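Local atomic coordinates of LAO/AO transport system kinase (Escherichia coli, PDB entry 2P67), a protein that belongs to the MeaB family of P-loop proteins and is built on a parallel beta sheet flanked by helices, with a helical extension at its C-terminal end. Residues A25-L30 against T43-A48; M78-E83 against Y149-V154; K86-A91 against L142-A147; D112-R115 against F120-P123; Q135-L140 against A167-C172. One frame throughout, in Å; residues are numbered along the deposited sequence.

Contact 1 of 5, residues A25-L30 against T43-A48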
# COMPACT_ATOMS: atom_id res chain seq x y z
N ALA A 25 14.64 -18.73 -27.57
CA ALA A 25 13.53 -19.64 -27.24
C ALA A 25 14.03 -20.82 -26.42
O ALA A 25 13.40 -21.21 -25.44
CB ALA A 25 12.85 -20.10 -28.50
N GLN A 26 15.17 -21.37 -26.83
CA GLN A 26 15.78 -22.50 -26.13
C GLN A 26 16.15 -22.13 -24.69
O GLN A 26 15.95 -22.90 -23.78
CB GLN A 26 17.07 -22.90 -26.83
CG GLN A 26 16.99 -24.05 -27.80
CD GLN A 26 18.41 -24.47 -28.21
OE1 GLN A 26 18.98 -25.40 -27.64
NE2 GLN A 26 18.99 -23.73 -29.14
N ALA A 27 16.74 -20.95 -24.52
CA ALA A 27 17.13 -20.46 -23.18
C ALA A 27 15.90 -20.24 -22.28
O ALA A 27 15.90 -20.59 -21.09
CB ALA A 27 17.95 -19.15 -23.33
N MET A 28 14.84 -19.66 -22.84
CA MET A 28 13.59 -19.51 -22.10
C MET A 28 13.03 -20.88 -21.67
O MET A 28 12.68 -21.07 -20.52
CB MET A 28 12.56 -18.74 -22.93
CG MET A 28 13.00 -17.31 -23.27
SD MET A 28 11.62 -16.37 -23.93
CE MET A 28 12.30 -14.69 -23.84
N THR A 29 12.99 -21.85 -22.59
CA THR A 29 12.52 -23.21 -22.27
C THR A 29 13.33 -23.83 -21.13
O THR A 29 12.76 -24.41 -20.20
CB THR A 29 12.49 -24.11 -23.52
OG1 THR A 29 11.47 -23.63 -24.40
CG2 THR A 29 12.17 -25.58 -23.16
N LEU A 30 14.64 -23.63 -21.18
CA LEU A 30 15.54 -24.10 -20.13
C LEU A 30 15.21 -23.50 -18.77
O LEU A 30 15.16 -24.20 -17.77
CB LEU A 30 17.00 -23.80 -20.51
CG LEU A 30 18.09 -24.20 -19.51
CD1 LEU A 30 18.23 -25.72 -19.44
CD2 LEU A 30 19.41 -23.56 -19.89
N THR A 43 20.48 -21.32 -13.52
CA THR A 43 21.15 -20.46 -12.56
C THR A 43 22.51 -19.93 -13.08
O THR A 43 22.81 -18.74 -12.97
CB THR A 43 21.27 -21.19 -11.21
OG1 THR A 43 19.95 -21.49 -10.72
CG2 THR A 43 22.01 -20.34 -10.20
N GLN A 44 23.31 -20.80 -13.68
CA GLN A 44 24.60 -20.41 -14.29
C GLN A 44 24.38 -19.41 -15.43
O GLN A 44 25.11 -18.42 -15.55
CB GLN A 44 25.30 -21.64 -14.88
CG GLN A 44 25.93 -22.64 -13.93
CD GLN A 44 26.57 -23.82 -14.70
OE1 GLN A 44 27.48 -23.62 -15.51
NE2 GLN A 44 26.09 -25.03 -14.45
N LEU A 45 23.39 -19.68 -16.28
CA LEU A 45 23.09 -18.82 -17.43
C LEU A 45 22.68 -17.42 -16.95
O LEU A 45 23.16 -16.40 -17.46
CB LEU A 45 21.93 -19.42 -18.26
CG LEU A 45 21.28 -18.55 -19.34
CD1 LEU A 45 22.32 -18.09 -20.33
CD2 LEU A 45 20.15 -19.31 -20.05
N LEU A 46 21.77 -17.38 -15.98
CA LEU A 46 21.24 -16.09 -15.51
C LEU A 46 22.34 -15.27 -14.84
O LEU A 46 22.47 -14.07 -15.11
CB LEU A 46 20.03 -16.29 -14.59
CG LEU A 46 18.75 -16.76 -15.31
CD1 LEU A 46 17.76 -17.37 -14.31
CD2 LEU A 46 18.11 -15.65 -16.17
N ASP A 47 23.16 -15.91 -14.00
CA ASP A 47 24.35 -15.22 -13.44
C ASP A 47 25.23 -14.67 -14.55
O ASP A 47 25.65 -13.50 -14.52
CB ASP A 47 25.19 -16.18 -12.56
CG ASP A 47 24.51 -16.53 -11.26
OD1 ASP A 47 23.58 -15.82 -10.84
OD2 ASP A 47 24.91 -17.53 -10.64
N ALA A 48 25.50 -15.51 -15.54
CA ALA A 48 26.43 -15.12 -16.60
C ALA A 48 25.95 -13.94 -17.46
O ALA A 48 26.78 -13.14 -17.92
CB ALA A 48 26.79 -16.32 -17.48
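Leu45 reaches from helix 36-49 to two residues of helix 21-32, Ala27 and Leu30, and makes both contacts with a single methyl group. Apolar packing is the whole of the direct interaction. Leu45 CD2 lies 4.0 Å from Ala27 CB, and Leu45 CD2 is 4.3 Å from Leu30 CD2. Ala27 and Leu30, three residues apart, fall on the same flank of their helix. Because CG of Leu45 is anti to the backbone N (chi1 168°), its branches are carried toward that flank. Further apolar neighbours close in on this leucine: Leu9 and Ile13 of helix 9-17, and Leu143 of helix 133-146.

Polar interactions are kept to the other sides of the two helices. Thr29 OG1 is hydrogen-bonded to Arg122 on strand 119-124, while Asp47 OD1 accepts bonds from Ser315 N and Thr318 OG1 of the second subunit.

The contact is helix-helix packing of the N-terminal helices, with its chemistry divided by helix face. Between these two segments only methyl groups meet, so shape and burial rather than directed bonds hold them here, whereas the polar side chains Thr29 and Asp47 bond to the edge strand and to the second subunit.

Contact 2 of 5, residues M78-E83 against Y149-V154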
# COMPACT_ATOMS: atom_id res chain seq x y z
N MET A 78 4.03 -3.02 -34.07
CA MET A 78 4.34 -2.76 -35.48
C MET A 78 4.91 -1.35 -35.70
O MET A 78 5.82 -1.18 -36.50
CB MET A 78 3.14 -3.06 -36.40
CG MET A 78 2.85 -4.56 -36.58
SD MET A 78 4.30 -5.58 -37.03
CE MET A 78 4.78 -4.86 -38.60
N LEU A 79 4.42 -0.37 -34.96
CA LEU A 79 5.02 0.98 -35.00
C LEU A 79 6.50 0.96 -34.60
O LEU A 79 7.33 1.58 -35.26
CB LEU A 79 4.24 1.96 -34.11
CG LEU A 79 4.71 3.42 -34.00
CD1 LEU A 79 3.54 4.26 -33.59
CD2 LEU A 79 5.83 3.62 -33.03
N LEU A 80 6.82 0.26 -33.51
CA LEU A 80 8.20 0.19 -33.01
C LEU A 80 9.10 -0.47 -34.05
O LEU A 80 10.22 -0.03 -34.26
CB LEU A 80 8.27 -0.58 -31.69
CG LEU A 80 7.55 0.09 -30.51
CD1 LEU A 80 7.46 -0.84 -29.26
CD2 LEU A 80 8.24 1.37 -30.16
N ILE A 81 8.58 -1.51 -34.69
CA ILE A 81 9.36 -2.23 -35.71
C ILE A 81 9.61 -1.34 -36.93
O ILE A 81 10.74 -1.29 -37.44
CB ILE A 81 8.70 -3.57 -36.09
CG1 ILE A 81 8.86 -4.57 -34.94
CG2 ILE A 81 9.31 -4.15 -37.39
CD1 ILE A 81 7.82 -5.63 -34.93
N ARG A 82 8.59 -0.61 -37.35
CA ARG A 82 8.76 0.41 -38.39
C ARG A 82 9.83 1.44 -38.04
O ARG A 82 10.52 1.92 -38.93
CB ARG A 82 7.44 1.11 -38.71
CG ARG A 82 6.62 0.37 -39.74
CD ARG A 82 5.36 1.14 -40.08
NE ARG A 82 4.20 0.53 -39.42
CZ ARG A 82 3.43 1.12 -38.52
NH1 ARG A 82 2.42 0.44 -38.01
NH2 ARG A 82 3.63 2.37 -38.15
N GLU A 83 9.97 1.76 -36.75
CA GLU A 83 11.03 2.68 -36.29
C GLU A 83 12.40 2.01 -36.32
O GLU A 83 13.40 2.62 -35.93
CB GLU A 83 10.75 3.18 -34.86
CG GLU A 83 9.52 4.09 -34.70
CD GLU A 83 9.72 5.49 -35.27
OE1 GLU A 83 10.78 6.10 -35.04
OE2 GLU A 83 8.78 5.98 -35.95
N TYR A 149 17.20 -6.91 -27.42
CA TYR A 149 15.94 -6.24 -27.70
C TYR A 149 15.98 -4.77 -27.24
O TYR A 149 16.54 -4.46 -26.21
CB TYR A 149 14.73 -7.04 -27.13
CG TYR A 149 14.52 -8.23 -28.01
CD1 TYR A 149 13.65 -8.16 -29.09
CD2 TYR A 149 15.26 -9.40 -27.83
CE1 TYR A 149 13.49 -9.22 -29.96
CE2 TYR A 149 15.12 -10.48 -28.71
CZ TYR A 149 14.22 -10.37 -29.77
OH TYR A 149 14.04 -11.39 -30.67
N ASP A 150 15.39 -3.88 -28.04
CA ASP A 150 15.35 -2.46 -27.75
C ASP A 150 14.26 -2.13 -26.74
O ASP A 150 14.45 -1.25 -25.86
CB ASP A 150 15.10 -1.69 -29.03
CG ASP A 150 16.27 -1.79 -30.00
OD1 ASP A 150 17.36 -1.28 -29.68
OD2 ASP A 150 16.10 -2.43 -31.04
N VAL A 151 13.14 -2.84 -26.86
CA VAL A 151 11.97 -2.63 -26.01
C VAL A 151 11.46 -4.00 -25.62
O VAL A 151 11.30 -4.88 -26.48
CB VAL A 151 10.84 -1.91 -26.78
CG1 VAL A 151 9.58 -1.72 -25.89
CG2 VAL A 151 11.33 -0.54 -27.31
N VAL A 152 11.24 -4.20 -24.33
CA VAL A 152 10.54 -5.39 -23.82
C VAL A 152 9.24 -4.95 -23.17
O VAL A 152 9.26 -4.08 -22.29
CB VAL A 152 11.35 -6.17 -22.75
CG1 VAL A 152 10.66 -7.51 -22.45
CG2 VAL A 152 12.77 -6.39 -23.21
N ILE A 153 8.14 -5.57 -23.59
CA ILE A 153 6.81 -5.25 -23.08
C ILE A 153 6.29 -6.43 -22.28
O ILE A 153 6.18 -7.54 -22.82
CB ILE A 153 5.82 -4.96 -24.22
CG1 ILE A 153 6.33 -3.80 -25.09
CG2 ILE A 153 4.42 -4.63 -23.67
CD1 ILE A 153 5.47 -3.52 -26.31
N VAL A 154 5.98 -6.19 -21.01
CA VAL A 154 5.32 -7.21 -20.22
C VAL A 154 3.84 -6.84 -20.16
O VAL A 154 3.48 -5.69 -19.84
CB VAL A 154 6.00 -7.44 -18.83
CG1 VAL A 154 5.92 -6.19 -17.92
CG2 VAL A 154 5.42 -8.67 -18.13
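Leu80 and Val151 meet with their side chains crossed at about a right angle, where a helix of the P-loop fold lies on its parallel sheet. Helix 69-82 follows what looks like a Walker A loop and belongs to a beta-alpha-beta crossover between strands 57-63 and 87-92. Strand 151-157 runs between those two in the sheet, so the helix passes above it, and Leu80, near the C-terminal end of the helix, comes down on that middle strand.

The leucine presents its CD1 methyl. Its CG is anti to the carbonyl carbon (chi1 -65°), which directs the branched end at the strand. Val151 answers with both its methyls: Leu80 CD1 is 4.1 Å from Val151 CG1 and 4.3 Å from Val151 CG2, so that the leucine methyl sits over the fork of the valine, near both prongs. Ile153, two residues on and therefore on the same face of the strand, extends its longer branch to the same place. Val152, between them, faces the other way, toward the helices on the far side of the sheet, an illustration of how strand alternation serves two helical layers at once.

Trp252 of helix 248-264 also touches Leu80, and the site is buried. Three methyl carbons mark its centre: Leu80 CD1 lies 4.5 Å from Ile153 CD1, and Val151 CG1 is likewise 4.5 Å from Ile153 CD1.

Contact 3 of 5, residues K86-A91 against L142-A147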
# COMPACT_ATOMS: atom_id res chain seq x y z
N LYS A 86 13.76 -3.58 -32.22
CA LYS A 86 13.47 -4.97 -31.93
C LYS A 86 12.64 -4.98 -30.64
O LYS A 86 13.08 -4.41 -29.62
CB LYS A 86 14.78 -5.76 -31.73
CG LYS A 86 15.64 -5.85 -33.02
CD LYS A 86 17.05 -6.39 -32.73
CE LYS A 86 17.96 -5.33 -32.07
NZ LYS A 86 19.34 -5.84 -31.76
N VAL A 87 11.46 -5.59 -30.70
CA VAL A 87 10.54 -5.61 -29.55
C VAL A 87 10.14 -7.03 -29.14
O VAL A 87 9.75 -7.85 -29.99
CB VAL A 87 9.29 -4.69 -29.76
CG1 VAL A 87 8.44 -5.16 -30.93
CG2 VAL A 87 8.44 -4.58 -28.49
N ALA A 88 10.23 -7.30 -27.85
CA ALA A 88 9.84 -8.59 -27.26
C ALA A 88 8.59 -8.33 -26.42
O ALA A 88 8.47 -7.27 -25.79
CB ALA A 88 10.95 -9.14 -26.37
N VAL A 89 7.68 -9.30 -26.44
CA VAL A 89 6.44 -9.23 -25.65
C VAL A 89 6.37 -10.46 -24.71
O VAL A 89 6.42 -11.61 -25.18
CB VAL A 89 5.20 -9.15 -26.55
CG1 VAL A 89 3.91 -9.11 -25.71
CG2 VAL A 89 5.26 -7.90 -27.41
N ILE A 90 6.28 -10.19 -23.41
CA ILE A 90 6.12 -11.22 -22.40
C ILE A 90 4.67 -11.15 -21.94
O ILE A 90 4.26 -10.19 -21.28
CB ILE A 90 7.10 -11.02 -21.23
CG1 ILE A 90 8.55 -10.89 -21.74
CG2 ILE A 90 6.89 -12.08 -20.16
CD1 ILE A 90 9.04 -12.09 -22.56
N ALA A 91 3.90 -12.16 -22.33
CA ALA A 91 2.45 -12.22 -22.13
C ALA A 91 2.10 -13.05 -20.89
O ALA A 91 2.12 -14.29 -20.91
CB ALA A 91 1.78 -12.77 -23.40
N LEU A 142 15.05 -10.42 -18.58
CA LEU A 142 16.53 -10.40 -18.60
C LEU A 142 17.11 -11.08 -19.84
O LEU A 142 18.02 -10.54 -20.48
CB LEU A 142 17.09 -11.04 -17.33
CG LEU A 142 16.91 -10.33 -15.99
CD1 LEU A 142 17.60 -11.15 -14.91
CD2 LEU A 142 17.46 -8.88 -16.02
N LEU A 143 16.55 -12.24 -20.22
CA LEU A 143 17.00 -12.94 -21.43
C LEU A 143 16.80 -12.06 -22.66
O LEU A 143 17.70 -11.95 -23.50
CB LEU A 143 16.29 -14.31 -21.60
CG LEU A 143 16.71 -15.37 -20.56
CD1 LEU A 143 15.76 -16.56 -20.58
CD2 LEU A 143 18.15 -15.81 -20.77
N CYS A 144 15.65 -11.40 -22.75
CA CYS A 144 15.40 -10.48 -23.85
C CYS A 144 16.41 -9.32 -23.90
O CYS A 144 16.85 -8.90 -24.98
CB CYS A 144 13.97 -9.96 -23.81
SG CYS A 144 12.74 -11.24 -24.09
N GLU A 145 16.77 -8.81 -22.71
CA GLU A 145 17.74 -7.72 -22.60
C GLU A 145 19.10 -8.19 -23.11
O GLU A 145 19.75 -7.49 -23.91
CB GLU A 145 17.84 -7.25 -21.16
CG GLU A 145 16.57 -6.45 -20.74
CD GLU A 145 16.65 -5.82 -19.37
OE1 GLU A 145 17.61 -6.09 -18.62
OE2 GLU A 145 15.73 -5.04 -19.02
N ALA A 146 19.52 -9.36 -22.64
CA ALA A 146 20.81 -9.92 -23.06
C ALA A 146 20.81 -10.20 -24.57
O ALA A 146 21.85 -10.05 -25.23
CB ALA A 146 21.14 -11.16 -22.23
N ALA A 147 19.64 -10.56 -25.12
CA ALA A 147 19.47 -10.82 -26.56
C ALA A 147 19.45 -9.56 -27.45
O ALA A 147 19.38 -9.66 -28.69
CB ALA A 147 18.18 -11.62 -26.78
O HOH W 1 18.15 -8.69 -30.83
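Cys144 packs on Ala88 and Ile90 at the place where a beta-alpha-beta crossover passes over the parallel sheet of this P-loop fold. Helix 133-146 connects strand 119-124 to strand 151-157, and strand 87-92 lies between these two in the sheet, directly in the path of the helix.

The side chain of Cys144 can be followed outward. Its CB is already at the sheet, 4.0 Å from Ala88 CB. The next bond sets SG anti to the carbonyl carbon (chi1 -66°) and brings the sulfur closer to the alanine methyl and also toward the isoleucine. There Cys144 SG is 3.6 Å from Ala88 CB, and it meets the tip of the longer isoleucine branch at 4.1 Å between Cys144 SG and Ile90 CD1. On the side of the sulfur turned away from the strand, Met28 of helix 21-32 also touches it, so helix 21-32, which also packs on strand 119-124, flanks helix 133-146 here. The small Ala88 suits the close approach: its CA and that of Cys144 are only 6.8 Å apart.

Where the buried apolar part gives way to solvent, the contact changes character. The exposed Lys86, whose ammonium also bonds to Gly148 O, is linked to the end of the helical segment through one water. That water accepts from Lys86 NZ at 3.2 Å and donates to Ala147 O at 2.7 Å.

Contact 4 of 5, residues D112-R115 against F120-P123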
# COMPACT_ATOMS: atom_id res chain seq x y z
N ASP A 112 -0.08 -9.66 -37.07
CA ASP A 112 1.05 -9.04 -37.77
C ASP A 112 2.33 -8.99 -36.96
O ASP A 112 3.42 -9.14 -37.51
CB ASP A 112 0.66 -7.66 -38.27
CG ASP A 112 -0.17 -7.73 -39.51
OD1 ASP A 112 0.40 -8.05 -40.58
OD2 ASP A 112 -1.40 -7.48 -39.42
N LEU A 113 2.20 -8.78 -35.65
CA LEU A 113 3.36 -8.78 -34.74
C LEU A 113 4.02 -10.16 -34.69
O LEU A 113 5.25 -10.26 -34.66
CB LEU A 113 2.95 -8.31 -33.34
CG LEU A 113 4.04 -7.78 -32.40
CD1 LEU A 113 4.84 -6.65 -33.05
CD2 LEU A 113 3.44 -7.30 -31.09
N ALA A 114 3.19 -11.20 -34.70
CA ALA A 114 3.66 -12.59 -34.74
C ALA A 114 4.50 -12.90 -35.98
O ALA A 114 5.39 -13.77 -35.95
CB ALA A 114 2.48 -13.54 -34.67
N ARG A 115 4.22 -12.19 -37.07
CA ARG A 115 4.87 -12.43 -38.35
C ARG A 115 6.11 -11.58 -38.52
O ARG A 115 6.85 -11.77 -39.48
CB ARG A 115 3.90 -12.15 -39.49
CG ARG A 115 2.70 -13.10 -39.50
CD ARG A 115 1.68 -12.73 -40.58
NE ARG A 115 2.20 -12.95 -41.93
CZ ARG A 115 1.44 -13.18 -43.00
NH1 ARG A 115 0.11 -13.24 -42.88
NH2 ARG A 115 2.01 -13.35 -44.19
N PHE A 120 9.34 -10.83 -30.93
CA PHE A 120 9.48 -12.10 -30.23
C PHE A 120 8.39 -12.11 -29.16
O PHE A 120 8.39 -11.23 -28.29
CB PHE A 120 10.88 -12.19 -29.59
CG PHE A 120 11.23 -13.56 -29.05
CD1 PHE A 120 11.98 -14.45 -29.82
CD2 PHE A 120 10.84 -13.94 -27.76
CE1 PHE A 120 12.32 -15.73 -29.33
CE2 PHE A 120 11.17 -15.21 -27.26
CZ PHE A 120 11.91 -16.12 -28.06
N ILE A 121 7.49 -13.08 -29.21
CA ILE A 121 6.38 -13.17 -28.26
C ILE A 121 6.44 -14.46 -27.42
O ILE A 121 6.53 -15.55 -27.99
CB ILE A 121 5.00 -13.09 -29.00
CG1 ILE A 121 4.92 -11.86 -29.90
CG2 ILE A 121 3.84 -13.11 -27.98
CD1 ILE A 121 3.96 -12.01 -31.08
N ARG A 122 6.39 -14.34 -26.09
CA ARG A 122 6.45 -15.52 -25.21
C ARG A 122 5.45 -15.42 -24.06
O ARG A 122 5.43 -14.41 -23.36
CB ARG A 122 7.88 -15.67 -24.65
CG ARG A 122 8.13 -16.97 -23.90
CD ARG A 122 8.31 -18.16 -24.85
NE ARG A 122 8.62 -19.37 -24.08
CZ ARG A 122 9.53 -20.28 -24.43
NH1 ARG A 122 9.72 -21.32 -23.63
NH2 ARG A 122 10.27 -20.15 -25.54
N PRO A 123 4.62 -16.46 -23.85
CA PRO A 123 3.68 -16.50 -22.73
C PRO A 123 4.32 -16.97 -21.42
O PRO A 123 5.24 -17.81 -21.41
CB PRO A 123 2.61 -17.49 -23.20
CG PRO A 123 3.45 -18.49 -24.00
CD PRO A 123 4.46 -17.65 -24.72
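Ile121 pushes the end of its longer branch against the backbone of Ala114, and this one methyl carries the contact between 112-115 and 120-123, on edge strand 119-124. The close part is a meeting of methyl and main chain. Ile121 CD1 lies 3.7 Å from Ala114 CA and 3.8 Å from Ala114 N, and it reaches the preceding peptide at 4.1 Å between Ile121 CD1 and Leu113 C. With CG1 anti to the carbonyl carbon (chi1 -53°), the branch projects from the strand to the bend of the loop. The loop itself is held in shape locally, Ala114 N being hydrogen-bonded to Asn111 OD1.

Side chain against side chain, the fit is slacker. Ile121 CD1 is 4.2 Å from Ala114 CB and 4.4 Å from Leu113 CG. These two flanks differ in setting: Leu113 is buried, whereas Ala114 and Ile121 are largely open to solvent, so the methyl of the isoleucine covers the boundary between interior and surface.

The place in the fold explains this mixture. Strand 119-124 is an outermost strand of the parallel sheet of the P-loop fold and pairs with strand 87-92. Leu113 turns to Ile81 and Asp112 to Met78, both on helix 69-82, while Phe120, alternating with Ile121 along the strand, packs on helix 21-32 across the sheet.

Contact 5 of 5, residues Q135-L140 against A167-C172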
# COMPACT_ATOMS: atom_id res chain seq x y z
N GLN A 135 8.62 -13.81 -10.69
CA GLN A 135 10.05 -14.11 -10.87
C GLN A 135 10.31 -14.57 -12.31
O GLN A 135 11.28 -14.16 -12.93
CB GLN A 135 10.56 -15.16 -9.86
CG GLN A 135 11.99 -15.59 -10.14
CD GLN A 135 12.60 -16.50 -9.08
OE1 GLN A 135 12.26 -16.43 -7.90
NE2 GLN A 135 13.54 -17.35 -9.51
N ARG A 136 9.42 -15.40 -12.84
CA ARG A 136 9.56 -15.92 -14.20
C ARG A 136 9.54 -14.82 -15.27
O ARG A 136 10.40 -14.81 -16.16
CB ARG A 136 8.46 -16.97 -14.47
CG ARG A 136 8.60 -17.73 -15.80
CD ARG A 136 10.02 -18.31 -16.07
NE ARG A 136 10.65 -18.93 -14.89
CZ ARG A 136 10.30 -20.10 -14.37
NH1 ARG A 136 9.31 -20.83 -14.90
NH2 ARG A 136 10.94 -20.56 -13.28
N ALA A 137 8.58 -13.90 -15.17
CA ALA A 137 8.51 -12.76 -16.09
C ALA A 137 9.81 -11.98 -16.07
O ALA A 137 10.33 -11.64 -17.14
CB ALA A 137 7.30 -11.85 -15.74
N ARG A 138 10.32 -11.69 -14.87
CA ARG A 138 11.57 -10.95 -14.72
C ARG A 138 12.75 -11.66 -15.39
O ARG A 138 13.56 -11.01 -16.08
CB ARG A 138 11.88 -10.68 -13.25
CG ARG A 138 11.00 -9.62 -12.61
CD ARG A 138 11.39 -9.40 -11.17
NE ARG A 138 10.28 -8.82 -10.42
CZ ARG A 138 10.17 -7.55 -10.04
NH1 ARG A 138 11.14 -6.66 -10.32
NH2 ARG A 138 9.08 -7.17 -9.36
N GLU A 139 12.88 -12.96 -15.16
CA GLU A 139 13.97 -13.71 -15.77
C GLU A 139 13.88 -13.73 -17.32
O GLU A 139 14.89 -13.56 -18.02
CB GLU A 139 14.06 -15.12 -15.16
CG GLU A 139 14.40 -15.06 -13.68
CD GLU A 139 14.35 -16.39 -12.98
OE1 GLU A 139 13.69 -17.33 -13.50
OE2 GLU A 139 14.99 -16.48 -11.91
N LEU A 140 12.67 -13.91 -17.85
CA LEU A 140 12.50 -13.90 -19.29
C LEU A 140 12.84 -12.51 -19.86
O LEU A 140 13.43 -12.43 -20.93
CB LEU A 140 11.08 -14.30 -19.66
CG LEU A 140 10.61 -15.70 -19.23
CD1 LEU A 140 9.22 -15.93 -19.82
CD2 LEU A 140 11.55 -16.81 -19.70
N ALA A 167 3.76 -2.97 -12.59
CA ALA A 167 4.39 -1.67 -12.44
C ALA A 167 5.75 -1.76 -11.78
O ALA A 167 6.64 -0.98 -12.10
CB ALA A 167 3.49 -0.74 -11.62
N ARG A 168 5.90 -2.72 -10.86
CA ARG A 168 7.12 -2.91 -10.05
C ARG A 168 8.30 -3.46 -10.83
O ARG A 168 9.41 -3.50 -10.31
CB ARG A 168 6.84 -3.89 -8.91
CG ARG A 168 5.92 -3.40 -7.83
CD ARG A 168 6.06 -4.25 -6.57
NE ARG A 168 5.64 -5.64 -6.73
CZ ARG A 168 4.57 -6.18 -6.15
NH1 ARG A 168 3.79 -5.44 -5.36
NH2 ARG A 168 4.27 -7.46 -6.35
N MET A 169 8.07 -3.93 -12.06
CA MET A 169 9.17 -4.45 -12.87
C MET A 169 9.44 -3.70 -14.18
O MET A 169 10.17 -4.20 -15.03
CB MET A 169 8.97 -5.96 -13.14
CG MET A 169 7.87 -6.32 -14.15
SD MET A 169 7.65 -8.16 -14.30
CE MET A 169 6.47 -8.35 -13.02
N VAL A 170 8.86 -2.51 -14.36
CA VAL A 170 8.99 -1.82 -15.67
C VAL A 170 9.40 -0.36 -15.48
O VAL A 170 9.23 0.19 -14.39
CB VAL A 170 7.67 -1.89 -16.51
CG1 VAL A 170 7.31 -3.35 -16.84
CG2 VAL A 170 6.51 -1.14 -15.82
N ASP A 171 9.95 0.23 -16.54
CA ASP A 171 10.39 1.62 -16.58
C ASP A 171 9.18 2.54 -16.70
O ASP A 171 9.14 3.62 -16.10
CB ASP A 171 11.29 1.88 -17.79
CG ASP A 171 12.58 1.05 -17.76
OD1 ASP A 171 13.03 0.70 -16.64
OD2 ASP A 171 13.15 0.82 -18.85
N CYS A 172 8.20 2.11 -17.48
CA CYS A 172 7.03 2.93 -17.80
C CYS A 172 5.80 2.03 -17.86
O CYS A 172 5.79 1.04 -18.62
CB CYS A 172 7.21 3.68 -19.13
SG CYS A 172 5.80 4.77 -19.57
O HOH W 2 5.87 -7.83 -9.39
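The guanidinium of Arg138 is covered on one face by Met169, whose CB stands 3.6 Å above the plane and is displaced toward the rim of the guanidinium. Arg168 O approaches the same group obliquely, at 3.6 Å from Arg138 NH1. A second flat group, the Arg136 guanidinium, is met in its plane at the edge by Glu139 OE1; this salt bridge along the helix is long.

These residues join helix 133-146 of the P-loop fold to the type I turn from Ala167 to Val170, which leads from helix 162-167 toward strand 172-177. Arg138 extends from CG to NE and so carries its head out from the helix to the turn. Met169 takes the tight rotamer with CG between backbone N and carbonyl carbon (chi1 73°), and its sulfur comes back under the helix: Met169 SD is 4.0 Å from Ala137 CB and 4.0 Å from Arg138 CG. One methionine thereby supports both the stem of the arginine and its flat end.

Around this centre, Trp279 of helix 267-294 touches Arg138, whose side chain is about 6 Å from a bound sodium ion, the ion that Arg272 and Ser276 coordinate. Glu139, which accepts a bond from Gln135 NE2, also forms a salt bridge with Arg317 of the second subunit.

Two like charges approach each other, with Arg138 NH2 4.6 Å from Arg168 NE. A water bridges the pair weakly, accepting at 3.3 Å from Arg138 NH2 and at 3.5 Å from Arg168 NH2.

Contacts 2, 3 and 4 all reach one parallel sheet through three adjoining strands, 151-157, 87-92 and 119-124, their centres about 10 to 11 Å apart. Contact 2 uses helix 69-82 on one face; contact 3 uses helix 133-146 on the other, which contact 5 shares closer to its start. Contact 1 comes first in the chain and packs beside that helix, with helix 21-32 also reaching edge strand 119-124; its centre is about 13 Å from contact 3 and about 23 Å from contact 2. Contacts 3 and 4 lie within the span of contact 2, whereas contact 5 crosses both 2 and 3. Contacts 1 and 5 touch the second subunit, so this side also meets the dimer partner.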